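Local structure of endoglucanase (Clostridium thermocellum, 2YIK) at residues A[164-169]-A[241-246]; A[436-441]-A[477-482]; A[485-488]-A[494-497]. The protein probably hydrolyses internal beta-1,4-glucosidic bonds of cellulose as an endoglucanase. All blocks are in the same frame, centred on the assembly; numbering follows the deposited sequence.

Contact 1. Residues A[164-169]-A[241-246]; sequences YFMRCT and AAKSLD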
ATOM      1  N   TYR A 164     -13.711   1.466   0.536  1.00 23.55           N
ATOM      2  CA  TYR A 164     -13.554   2.843   0.089  1.00 23.03           C
ATOM      3  C   TYR A 164     -13.399   2.833  -1.434  1.00 24.13           C
ATOM      4  O   TYR A 164     -14.060   3.602  -2.131  1.00 25.78           O
ATOM      5  CB  TYR A 164     -12.326   3.469   0.767  1.00 22.64           C
ATOM      6  CG  TYR A 164     -11.813   4.761   0.160  1.00 20.60           C
ATOM      7  CD1 TYR A 164     -12.620   5.895   0.071  1.00 20.31           C
ATOM      8  CD2 TYR A 164     -10.490   4.859  -0.276  1.00 22.76           C
ATOM      9  CE1 TYR A 164     -12.117   7.101  -0.432  1.00 23.11           C
ATOM     10  CE2 TYR A 164      -9.976   6.047  -0.780  1.00 23.77           C
ATOM     11  CZ  TYR A 164     -10.790   7.168  -0.857  1.00 24.31           C
ATOM     12  OH  TYR A 164     -10.275   8.349  -1.355  1.00 26.13           O
ATOM     13  N   PHE A 165     -12.543   1.951  -1.945  1.00 23.93           N
ATOM     14  CA  PHE A 165     -12.333   1.848  -3.386  1.00 24.17           C
ATOM     15  C   PHE A 165     -13.661   1.526  -4.083  1.00 24.54           C
ATOM     16  O   PHE A 165     -14.032   2.160  -5.071  1.00 25.86           O
ATOM     17  CB  PHE A 165     -11.309   0.749  -3.720  1.00 22.69           C
ATOM     18  CG  PHE A 165      -9.935   0.970  -3.128  1.00 22.49           C
ATOM     19  CD1 PHE A 165      -9.403   2.250  -2.999  1.00 21.72           C
ATOM     20  CD2 PHE A 165      -9.158  -0.120  -2.733  1.00 22.52           C
ATOM     21  CE1 PHE A 165      -8.115   2.444  -2.486  1.00 22.66           C
ATOM     22  CE2 PHE A 165      -7.873   0.061  -2.219  1.00 22.51           C
ATOM     23  CZ  PHE A 165      -7.348   1.346  -2.095  1.00 21.42           C
ATOM     24  N   MET A 166     -14.384   0.543  -3.559  1.00 25.30           N
ATOM     25  CA  MET A 166     -15.655   0.155  -4.157  1.00 25.28           C
ATOM     26  C   MET A 166     -16.698   1.268  -4.178  1.00 25.50           C
ATOM     27  O   MET A 166     -17.361   1.467  -5.198  1.00 25.67           O
ATOM     28  CB  MET A 166     -16.195  -1.113  -3.482  1.00 25.69           C
ATOM     29  CG  MET A 166     -15.364  -2.349  -3.862  1.00 27.75           C
ATOM     30  SD  MET A 166     -15.928  -3.963  -3.279  1.00 29.19           S
ATOM     31  CE  MET A 166     -15.173  -4.031  -1.644  1.00 28.22           C
ATOM     32  N   ARG A 167     -16.843   1.996  -3.073  1.00 26.60           N
ATOM     33  CA  ARG A 167     -17.797   3.107  -3.010  1.00 26.50           C
ATOM     34  C   ARG A 167     -17.399   4.187  -4.021  1.00 26.63           C
ATOM     35  O   ARG A 167     -18.247   4.899  -4.554  1.00 26.70           O
ATOM     36  CB  ARG A 167     -17.815   3.743  -1.610  1.00 28.15           C
ATOM     37  CG  ARG A 167     -18.637   3.015  -0.559  1.00 33.51           C
ATOM     38  CD  ARG A 167     -18.824   3.896   0.677  1.00 33.20           C
ATOM     39  NE  ARG A 167     -17.542   4.276   1.245  1.00 31.82           N
ATOM     40  CZ  ARG A 167     -16.852   3.535   2.105  1.00 29.67           C
ATOM     41  NH1 ARG A 167     -17.328   2.369   2.514  1.00 28.05           N
ATOM     42  NH2 ARG A 167     -15.672   3.956   2.535  1.00 27.75           N
ATOM     43  N   CYS A 168     -16.099   4.306  -4.278  1.00 26.10           N
ATOM     44  CA  CYS A 168     -15.588   5.312  -5.209  1.00 25.46           C
ATOM     45  C   CYS A 168     -15.624   4.876  -6.669  1.00 24.81           C
ATOM     46  O   CYS A 168     -15.287   5.649  -7.568  1.00 23.46           O
ATOM     47  CB  CYS A 168     -14.162   5.709  -4.815  1.00 24.40           C
ATOM     48  SG  CYS A 168     -14.074   6.750  -3.322  1.00 25.55           S
ATOM     49  N   THR A 169     -16.020   3.631  -6.903  1.00 24.19           N
ATOM     50  CA  THR A 169     -16.112   3.125  -8.261  1.00 24.10           C
ATOM     51  C   THR A 169     -17.578   3.202  -8.671  1.00 24.94           C
ATOM     52  O   THR A 169     -18.403   2.415  -8.202  1.00 24.36           O
ATOM     53  CB  THR A 169     -15.631   1.662  -8.369  1.00 24.02           C
ATOM     54  OG1 THR A 169     -14.309   1.548  -7.822  1.00 24.43           O
ATOM     55  CG2 THR A 169     -15.607   1.217  -9.833  1.00 21.24           C
ATOM     56  N   ALA A 241     -15.988 -11.530  -1.036  1.00 27.19           N
ATOM     57  CA  ALA A 241     -14.866 -11.801  -1.922  1.00 27.34           C
ATOM     58  C   ALA A 241     -15.309 -11.676  -3.371  1.00 27.68           C
ATOM     59  O   ALA A 241     -14.591 -11.120  -4.209  1.00 26.34           O
ATOM     60  CB  ALA A 241     -14.319 -13.202  -1.662  1.00 25.54           C
ATOM     61  N   ALA A 242     -16.500 -12.198  -3.661  1.00 26.51           N
ATOM     62  CA  ALA A 242     -17.049 -12.147  -5.013  1.00 26.67           C
ATOM     63  C   ALA A 242     -17.260 -10.705  -5.428  1.00 25.22           C
ATOM     64  O   ALA A 242     -17.003 -10.341  -6.576  1.00 26.22           O
ATOM     65  CB  ALA A 242     -18.380 -12.904  -5.082  1.00 28.12           C
ATOM     66  N   LYS A 243     -17.741  -9.884  -4.502  1.00 25.53           N
ATOM     67  CA  LYS A 243     -17.968  -8.479  -4.815  1.00 26.79           C
ATOM     68  C   LYS A 243     -16.644  -7.785  -5.145  1.00 26.55           C
ATOM     69  O   LYS A 243     -16.560  -7.029  -6.117  1.00 25.34           O
ATOM     70  CB  LYS A 243     -18.656  -7.772  -3.652  1.00 26.59           C
ATOM     71  CG  LYS A 243     -18.894  -6.302  -3.912  1.00 30.11           C
ATOM     72  CD  LYS A 243     -19.995  -5.779  -3.009  1.00 33.84           C
ATOM     73  CE  LYS A 243     -19.887  -4.280  -2.799  1.00 36.73           C
ATOM     74  NZ  LYS A 243     -19.838  -3.992  -1.325  1.00 39.60           N
ATOM     75  N   SER A 244     -15.615  -8.056  -4.343  1.00 25.91           N
ATOM     76  CA  SER A 244     -14.293  -7.465  -4.558  1.00 25.74           C
ATOM     77  C   SER A 244     -13.770  -7.853  -5.937  1.00 25.37           C
ATOM     78  O   SER A 244     -13.298  -7.004  -6.692  1.00 24.38           O
ATOM     79  CB  SER A 244     -13.303  -7.946  -3.488  1.00 25.01           C
ATOM     80  OG  SER A 244     -13.738  -7.587  -2.189  1.00 24.06           O
ATOM     81  N   LEU A 245     -13.865  -9.139  -6.262  1.00 25.86           N
ATOM     82  CA  LEU A 245     -13.399  -9.631  -7.552  1.00 25.84           C
ATOM     83  C   LEU A 245     -14.180  -9.008  -8.704  1.00 26.64           C
ATOM     84  O   LEU A 245     -13.612  -8.706  -9.752  1.00 27.82           O
ATOM     85  CB  LEU A 245     -13.507 -11.156  -7.615  1.00 25.91           C
ATOM     86  CG  LEU A 245     -12.969 -11.815  -8.893  1.00 27.01           C
ATOM     87  CD1 LEU A 245     -11.521 -11.432  -9.122  1.00 25.13           C
ATOM     88  CD2 LEU A 245     -13.095 -13.329  -8.775  1.00 25.74           C
ATOM     89  N   ASP A 246     -15.482  -8.816  -8.513  1.00 26.30           N
ATOM     90  CA  ASP A 246     -16.305  -8.219  -9.558  1.00 26.09           C
ATOM     91  C   ASP A 246     -15.835  -6.788  -9.841  1.00 25.58           C
ATOM     92  O   ASP A 246     -15.689  -6.387 -11.002  1.00 23.93           O
ATOM     93  CB  ASP A 246     -17.779  -8.220  -9.147  1.00 29.14           C
ATOM     94  CG  ASP A 246     -18.652  -7.472 -10.128  1.00 31.95           C
ATOM     95  OD1 ASP A 246     -18.615  -7.786 -11.325  1.00 34.61           O
ATOM     96  OD2 ASP A 246     -19.386  -6.563  -9.708  1.00 36.39           O
TER

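Contact 2. Residues A[436-441]-A[477-482]; sequences RCYVVG and GGPDAS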
ATOM      1  N   ARG A 436      18.368   3.593  18.590  1.00 29.94           N
ATOM      2  CA  ARG A 436      17.057   4.165  18.347  1.00 30.73           C
ATOM      3  C   ARG A 436      16.086   3.252  17.620  1.00 29.97           C
ATOM      4  O   ARG A 436      16.417   2.665  16.589  1.00 27.33           O
ATOM      5  CB  ARG A 436      17.191   5.470  17.561  1.00 32.38           C
ATOM      6  CG  ARG A 436      15.909   6.271  17.593  1.00 36.54           C
ATOM      7  CD  ARG A 436      15.871   7.414  16.615  1.00 39.25           C
ATOM      8  NE  ARG A 436      16.801   8.504  16.898  1.00 42.50           N
ATOM      9  CZ  ARG A 436      17.038   9.007  18.104  1.00 44.14           C
ATOM     10  NH1 ARG A 436      16.422   8.507  19.170  1.00 47.69           N
ATOM     11  NH2 ARG A 436      17.870  10.033  18.240  1.00 42.80           N
ATOM     12  N   CYS A 437      14.885   3.130  18.181  1.00 28.93           N
ATOM     13  CA  CYS A 437      13.846   2.316  17.570  1.00 29.33           C
ATOM     14  C   CYS A 437      13.049   3.262  16.684  1.00 28.96           C
ATOM     15  O   CYS A 437      12.525   4.277  17.153  1.00 30.52           O
ATOM     16  CB  CYS A 437      12.928   1.696  18.625  1.00 27.90           C
ATOM     17  SG  CYS A 437      11.594   0.685  17.903  1.00 28.28           S
ATOM     18  N   TYR A 438      12.959   2.928  15.404  1.00 28.33           N
ATOM     19  CA  TYR A 438      12.265   3.770  14.444  1.00 27.46           C
ATOM     20  C   TYR A 438      10.766   3.502  14.274  1.00 26.83           C
ATOM     21  O   TYR A 438      10.125   4.052  13.381  1.00 26.89           O
ATOM     22  CB  TYR A 438      13.011   3.690  13.113  1.00 26.60           C
ATOM     23  CG  TYR A 438      14.371   4.358  13.183  1.00 26.61           C
ATOM     24  CD1 TYR A 438      14.482   5.744  13.115  1.00 26.62           C
ATOM     25  CD2 TYR A 438      15.540   3.610  13.375  1.00 25.43           C
ATOM     26  CE1 TYR A 438      15.717   6.379  13.236  1.00 27.81           C
ATOM     27  CE2 TYR A 438      16.787   4.233  13.501  1.00 27.56           C
ATOM     28  CZ  TYR A 438      16.866   5.620  13.428  1.00 28.17           C
ATOM     29  OH  TYR A 438      18.084   6.252  13.536  1.00 29.64           O
ATOM     30  N   VAL A 439      10.222   2.658  15.142  1.00 26.88           N
ATOM     31  CA  VAL A 439       8.801   2.322  15.153  1.00 26.26           C
ATOM     32  C   VAL A 439       8.294   3.044  16.402  1.00 28.68           C
ATOM     33  O   VAL A 439       8.665   2.672  17.517  1.00 28.13           O
ATOM     34  CB  VAL A 439       8.609   0.799  15.315  1.00 26.06           C
ATOM     35  CG1 VAL A 439       7.131   0.447  15.374  1.00 23.90           C
ATOM     36  CG2 VAL A 439       9.286   0.076  14.167  1.00 24.07           C
ATOM     37  N   VAL A 440       7.469   4.078  16.250  1.00 30.03           N
ATOM     38  CA  VAL A 440       7.049   4.793  17.449  1.00 31.41           C
ATOM     39  C   VAL A 440       6.163   4.002  18.414  1.00 32.65           C
ATOM     40  O   VAL A 440       5.308   3.213  18.005  1.00 32.48           O
ATOM     41  CB  VAL A 440       6.424   6.202  17.109  1.00 32.65           C
ATOM     42  CG1 VAL A 440       6.255   6.372  15.618  1.00 32.73           C
ATOM     43  CG2 VAL A 440       5.127   6.412  17.854  1.00 33.52           C
ATOM     44  N   GLY A 441       6.423   4.202  19.707  1.00 31.40           N
ATOM     45  CA  GLY A 441       5.664   3.544  20.761  1.00 31.98           C
ATOM     46  C   GLY A 441       6.039   2.106  21.068  1.00 32.95           C
ATOM     47  O   GLY A 441       5.552   1.525  22.032  1.00 32.69           O
ATOM     48  N   GLY A 477      10.432   7.752   8.435  1.00 25.05           N
ATOM     49  CA  GLY A 477      11.343   7.742   7.305  1.00 25.07           C
ATOM     50  C   GLY A 477      12.615   6.964   7.574  1.00 26.64           C
ATOM     51  O   GLY A 477      13.070   6.192   6.730  1.00 26.24           O
ATOM     52  N   GLY A 478      13.201   7.173   8.749  1.00 26.63           N
ATOM     53  CA  GLY A 478      14.410   6.456   9.098  1.00 27.20           C
ATOM     54  C   GLY A 478      15.631   7.337   9.234  1.00 28.46           C
ATOM     55  O   GLY A 478      15.537   8.561   9.109  1.00 29.99           O
ATOM     56  N   PRO A 479      16.805   6.734   9.483  1.00 29.09           N
ATOM     57  CA  PRO A 479      18.054   7.481   9.640  1.00 30.57           C
ATOM     58  C   PRO A 479      18.616   7.937   8.298  1.00 31.99           C
ATOM     59  O   PRO A 479      18.144   7.505   7.242  1.00 32.90           O
ATOM     60  CB  PRO A 479      18.959   6.476  10.344  1.00 30.57           C
ATOM     61  CG  PRO A 479      18.527   5.163   9.724  1.00 29.73           C
ATOM     62  CD  PRO A 479      17.014   5.287   9.702  1.00 29.50           C
ATOM     63  N   ASP A 480      19.609   8.824   8.330  1.00 32.95           N
ATOM     64  CA  ASP A 480      20.216   9.279   7.087  1.00 32.39           C
ATOM     65  C   ASP A 480      21.355   8.331   6.725  1.00 31.71           C
ATOM     66  O   ASP A 480      21.513   7.288   7.351  1.00 31.33           O
ATOM     67  CB  ASP A 480      20.715  10.733   7.189  1.00 34.15           C
ATOM     68  CG  ASP A 480      21.706  10.957   8.322  1.00 36.61           C
ATOM     69  OD1 ASP A 480      22.462  10.028   8.690  1.00 35.50           O
ATOM     70  OD2 ASP A 480      21.749  12.093   8.830  1.00 37.36           O
ATOM     71  N   ALA A 481      22.138   8.681   5.710  1.00 31.23           N
ATOM     72  CA  ALA A 481      23.232   7.823   5.262  1.00 30.18           C
ATOM     73  C   ALA A 481      24.319   7.611   6.300  1.00 29.69           C
ATOM     74  O   ALA A 481      25.141   6.697   6.172  1.00 29.38           O
ATOM     75  CB  ALA A 481      23.841   8.391   3.985  1.00 30.53           C
ATOM     76  N   SER A 482      24.326   8.443   7.332  1.00 30.22           N
ATOM     77  CA  SER A 482      25.350   8.351   8.384  1.00 30.84           C
ATOM     78  C   SER A 482      24.749   7.871   9.712  1.00 30.65           C
ATOM     79  O   SER A 482      25.303   8.142  10.789  1.00 28.75           O
ATOM     80  CB  SER A 482      26.007   9.739   8.568  1.00 31.91           C
ATOM     81  OG  SER A 482      26.908  10.059   7.492  1.00 33.33           O
TER

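Contact 3. Residues A[485-488]-A[494-497]; sequences HVDR and YNEV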
ATOM      1  N   HIS A 485      19.752  10.833  12.944  1.00 36.25           N
ATOM      2  CA  HIS A 485      18.321  11.099  12.898  1.00 36.55           C
ATOM      3  C   HIS A 485      17.885  12.228  13.842  1.00 37.17           C
ATOM      4  O   HIS A 485      18.342  12.305  14.983  1.00 36.33           O
ATOM      5  CB  HIS A 485      17.580   9.809  13.298  1.00 35.08           C
ATOM      6  CG  HIS A 485      16.087   9.956  13.389  1.00 34.79           C
ATOM      7  ND1 HIS A 485      15.259   9.821  12.298  1.00 34.32           N
ATOM      8  CD2 HIS A 485      15.278  10.192  14.452  1.00 32.46           C
ATOM      9  CE1 HIS A 485      13.999   9.965  12.681  1.00 33.98           C
ATOM     10  NE2 HIS A 485      13.985  10.192  13.982  1.00 35.25           N
ATOM     11  N   VAL A 486      16.993  13.100  13.371  1.00 37.24           N
ATOM     12  CA  VAL A 486      16.483  14.184  14.210  1.00 38.24           C
ATOM     13  C   VAL A 486      15.026  13.892  14.541  1.00 37.31           C
ATOM     14  O   VAL A 486      14.156  13.928  13.672  1.00 37.27           O
ATOM     15  CB  VAL A 486      16.584  15.556  13.512  1.00 39.53           C
ATOM     16  CG1 VAL A 486      15.827  16.614  14.338  1.00 38.84           C
ATOM     17  CG2 VAL A 486      18.060  15.948  13.364  1.00 39.06           C
ATOM     18  N   ASP A 487      14.775  13.587  15.809  1.00 36.99           N
ATOM     19  CA  ASP A 487      13.432  13.253  16.268  1.00 37.32           C
ATOM     20  C   ASP A 487      12.611  14.482  16.677  1.00 37.27           C
ATOM     21  O   ASP A 487      12.477  14.786  17.861  1.00 37.39           O
ATOM     22  CB  ASP A 487      13.540  12.248  17.427  1.00 35.95           C
ATOM     23  CG  ASP A 487      12.193  11.704  17.863  1.00 34.70           C
ATOM     24  OD1 ASP A 487      11.207  11.866  17.116  1.00 31.47           O
ATOM     25  OD2 ASP A 487      12.132  11.101  18.955  1.00 33.01           O
ATOM     26  N   ARG A 488      12.072  15.180  15.680  1.00 36.88           N
ATOM     27  CA  ARG A 488      11.248  16.367  15.895  1.00 37.45           C
ATOM     28  C   ARG A 488      10.009  16.314  15.008  1.00 37.17           C
ATOM     29  O   ARG A 488      10.059  15.807  13.885  1.00 35.85           O
ATOM     30  CB  ARG A 488      12.028  17.641  15.569  1.00 39.14           C
ATOM     31  CG  ARG A 488      13.028  18.078  16.632  1.00 41.95           C
ATOM     32  CD  ARG A 488      13.640  19.417  16.232  1.00 44.55           C
ATOM     33  NE  ARG A 488      12.616  20.457  16.120  1.00 47.53           N
ATOM     34  CZ  ARG A 488      12.089  21.118  17.151  1.00 49.43           C
ATOM     35  NH1 ARG A 488      12.494  20.854  18.391  1.00 49.55           N
ATOM     36  NH2 ARG A 488      11.146  22.036  16.943  1.00 47.52           N
ATOM     37  N   TYR A 494      13.024  12.769   7.804  1.00 38.20           N
ATOM     38  CA  TYR A 494      13.351  11.617   8.610  1.00 36.13           C
ATOM     39  C   TYR A 494      12.272  11.161   9.584  1.00 34.08           C
ATOM     40  O   TYR A 494      12.316  10.026  10.052  1.00 31.52           O
ATOM     41  CB  TYR A 494      14.693  11.885   9.287  1.00 38.70           C
ATOM     42  CG  TYR A 494      15.751  12.128   8.226  1.00 41.98           C
ATOM     43  CD1 TYR A 494      16.242  11.068   7.449  1.00 43.23           C
ATOM     44  CD2 TYR A 494      16.178  13.421   7.917  1.00 42.79           C
ATOM     45  CE1 TYR A 494      17.125  11.287   6.387  1.00 43.48           C
ATOM     46  CE2 TYR A 494      17.067  13.652   6.847  1.00 44.05           C
ATOM     47  CZ  TYR A 494      17.531  12.578   6.090  1.00 43.91           C
ATOM     48  OH  TYR A 494      18.395  12.784   5.034  1.00 43.65           O
ATOM     49  N   ASN A 495      11.290  12.019   9.863  1.00 32.89           N
ATOM     50  CA  ASN A 495      10.204  11.643  10.770  1.00 32.55           C
ATOM     51  C   ASN A 495       8.841  11.559  10.083  1.00 31.28           C
ATOM     52  O   ASN A 495       7.796  11.517  10.740  1.00 30.88           O
ATOM     53  CB  ASN A 495      10.133  12.588  11.977  1.00 30.65           C
ATOM     54  CG  ASN A 495      10.627  11.922  13.261  1.00 32.04           C
ATOM     55  OD1 ASN A 495      10.563  12.501  14.349  1.00 31.91           O
ATOM     56  ND2 ASN A 495      11.127  10.697  13.133  1.00 28.57           N
ATOM     57  N   GLU A 496       8.863  11.541   8.756  1.00 29.97           N
ATOM     58  CA  GLU A 496       7.644  11.415   7.960  1.00 29.53           C
ATOM     59  C   GLU A 496       7.057  10.020   8.212  1.00 28.92           C
ATOM     60  O   GLU A 496       7.797   9.057   8.452  1.00 27.48           O
ATOM     61  CB  GLU A 496       7.992  11.568   6.474  1.00 29.48           C
ATOM     62  CG  GLU A 496       6.941  11.087   5.480  1.00 32.97           C
ATOM     63  CD  GLU A 496       5.774  12.040   5.331  1.00 35.53           C
ATOM     64  OE1 GLU A 496       5.520  12.834   6.263  1.00 35.70           O
ATOM     65  OE2 GLU A 496       5.104  11.987   4.277  1.00 38.77           O
ATOM     66  N   VAL A 497       5.730   9.927   8.187  1.00 27.93           N
ATOM     67  CA  VAL A 497       5.014   8.661   8.368  1.00 26.82           C
ATOM     68  C   VAL A 497       3.948   8.599   7.267  1.00 26.70           C
ATOM     69  O   VAL A 497       3.444   9.636   6.835  1.00 25.37           O
ATOM     70  CB  VAL A 497       4.316   8.577   9.747  1.00 27.34           C
ATOM     71  CG1 VAL A 497       5.356   8.558  10.859  1.00 26.37           C
ATOM     72  CG2 VAL A 497       3.353   9.741   9.919  1.00 28.33           C
TER

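Contact 1. Residues A[164-169]-A[241-246]
Ser244 OG is hydrogen-bonded to Tyr240 O, one turn back in its own helix, and to the side-chain amide of Asn229 on helix 216-233, while the methyl group CE of Met166 rests against it at 3.9 Å. The setting is helix-to-helix packing within the (alpha/alpha)6 barrel of family 9 glycoside hydrolases: helix 151-167 ends beside helix 238-257, and Met166 reaches across between them. Met166 CA lies 7.8 Å from Ser244 CA. Met166 runs extended as far as its sulfur and then bends (chi3 -86°), which turns CE toward the serine. The sulfur meets the aliphatic part of Lys243, with SD 3.8 Å from Lys243 CG and 4.0 Å from Lys243 CE. Lys243 starts with CG anti to the backbone N (chi1 179°), and its long methylene chain passes the thioether obliquely. The contact thus has two parts: sulfur against methylenes, and methyl against hydroxyl. Tyr240 and Tyr247 of helix 238-257 also touch Met166, so the thioether sits in a largely aromatic and aliphatic setting although Lys243 itself is exposed. Soon after Met166 the chain leaves the helix and continues into strand 169-171, with Thr169 N bonded to Met166 O at 3.1 Å. Thr169 also closes the turn through its side chain: OG1 donates to Phe165 O at 2.8 Å, reaching the carbonyl oxygen from above its plane.

Contact 2. Residues A[436-441]-A[477-482]
Pro479 sets CD over the face of the Tyr438 ring. This main interaction is CH-pi: Pro479 CD lies 3.9 Å from the centroid of the phenol and 16° off the normal, displaced somewhat toward the rim near CZ, from which it is 3.7 Å away. Arg436 CG, from the same segment as the tyrosine, lies more loosely over the opposite face, offset toward the rim. Van der Waals contacts extend this packing beyond the hydroxyl end, where Tyr438 OH approaches Pro479 CB at 3.3 Å, and obliquely at Tyr438 CD1, 4.1 Å from Gly478 CA. With CG anti to the carbonyl carbon (chi1 -69°), the phenol is directed to the proline. Polar bonds shape each segment separately. Asp480 OD1 accepts from Ser482 N at 2.8 Å, forming an Asx turn just beyond the proline, and Val439 N makes a weak bond to Cys437 SG. Both segments are loops of the family 9 (alpha/alpha)6 barrel, with Gly478 about 12 Å from the side chain of His451, the predicted active-site residue, and they flank the short helix 453-456 in sequence. They come together against the end of helix 416-428, where Tyr438 touches Leu428 and Pro479 touches Tyr427.

Contact 3. Residues A[485-488]-A[494-497]
His485 and Asp487 both carry CG anti to the backbone N (chi1 176° and -173°), and these torsions bring the imidazole and the carboxylate to Asn495. The imidazole meets segment 494-497 with its edge: CE1 lies 3.1 Å from Tyr494 O, which sits in the ring plane, and ND1 is 3.7 Å from Tyr494 CB. The Asn495 amide also lies near that edge, its CG 3.8 Å from His485 NE2, with the ring and amide planes 62° apart. From another direction the Asp487 carboxylate approaches the same amide, OD1 being 3.9 Å from Asn495 CG, and the two flat groups are turned nearly perpendicular. The side-chain stem of Asn495 packs on the backbone as well, CB standing 3.7 Å from Arg488 O. The carboxylate is fixed by the backbone of the loop that precedes helix 453-456: OD2 accepts from Lys448 N, and OD1 from Tyr449 N. At Asp487 the chain folds into an inverse gamma turn, closed by a weak bond of 3.2 Å from Arg488 N to Val486 O. His485 is steadied by an edge-to-face stack with Tyr438 and a weak bond from ND1 to Gly478 O. The Asn495 backbone is bonded to that of His451, the predicted active-site histidine, whose side chain is about 5 Å from that of Asn495. Irregular loops converging on such a histidine are consistent with the active-site end of a family 9 catalytic barrel.

Contact 1 joins two helices of the barrel, whereas contacts 2 and 3 join loops on the opposite side of the chain's centre, about 36 Å away between centres. Contacts 2 and 3 are neighbours, 7 Å between centres; 477-482 and both segments of contact 3 belong to the loop between helices 453-456 and 499-516, and Gly478 N lies 3.3 Å from Tyr494 O, probably a hydrogen bond. Contacts 1 and 2 are buried and mostly apolar, with side-chain contact between helices in the first and CH-pi packing between loops in the second. Contact 3 is only partly buried, and its polar side chains gather near the predicted active-site histidine, with contact 2 packed alongside it.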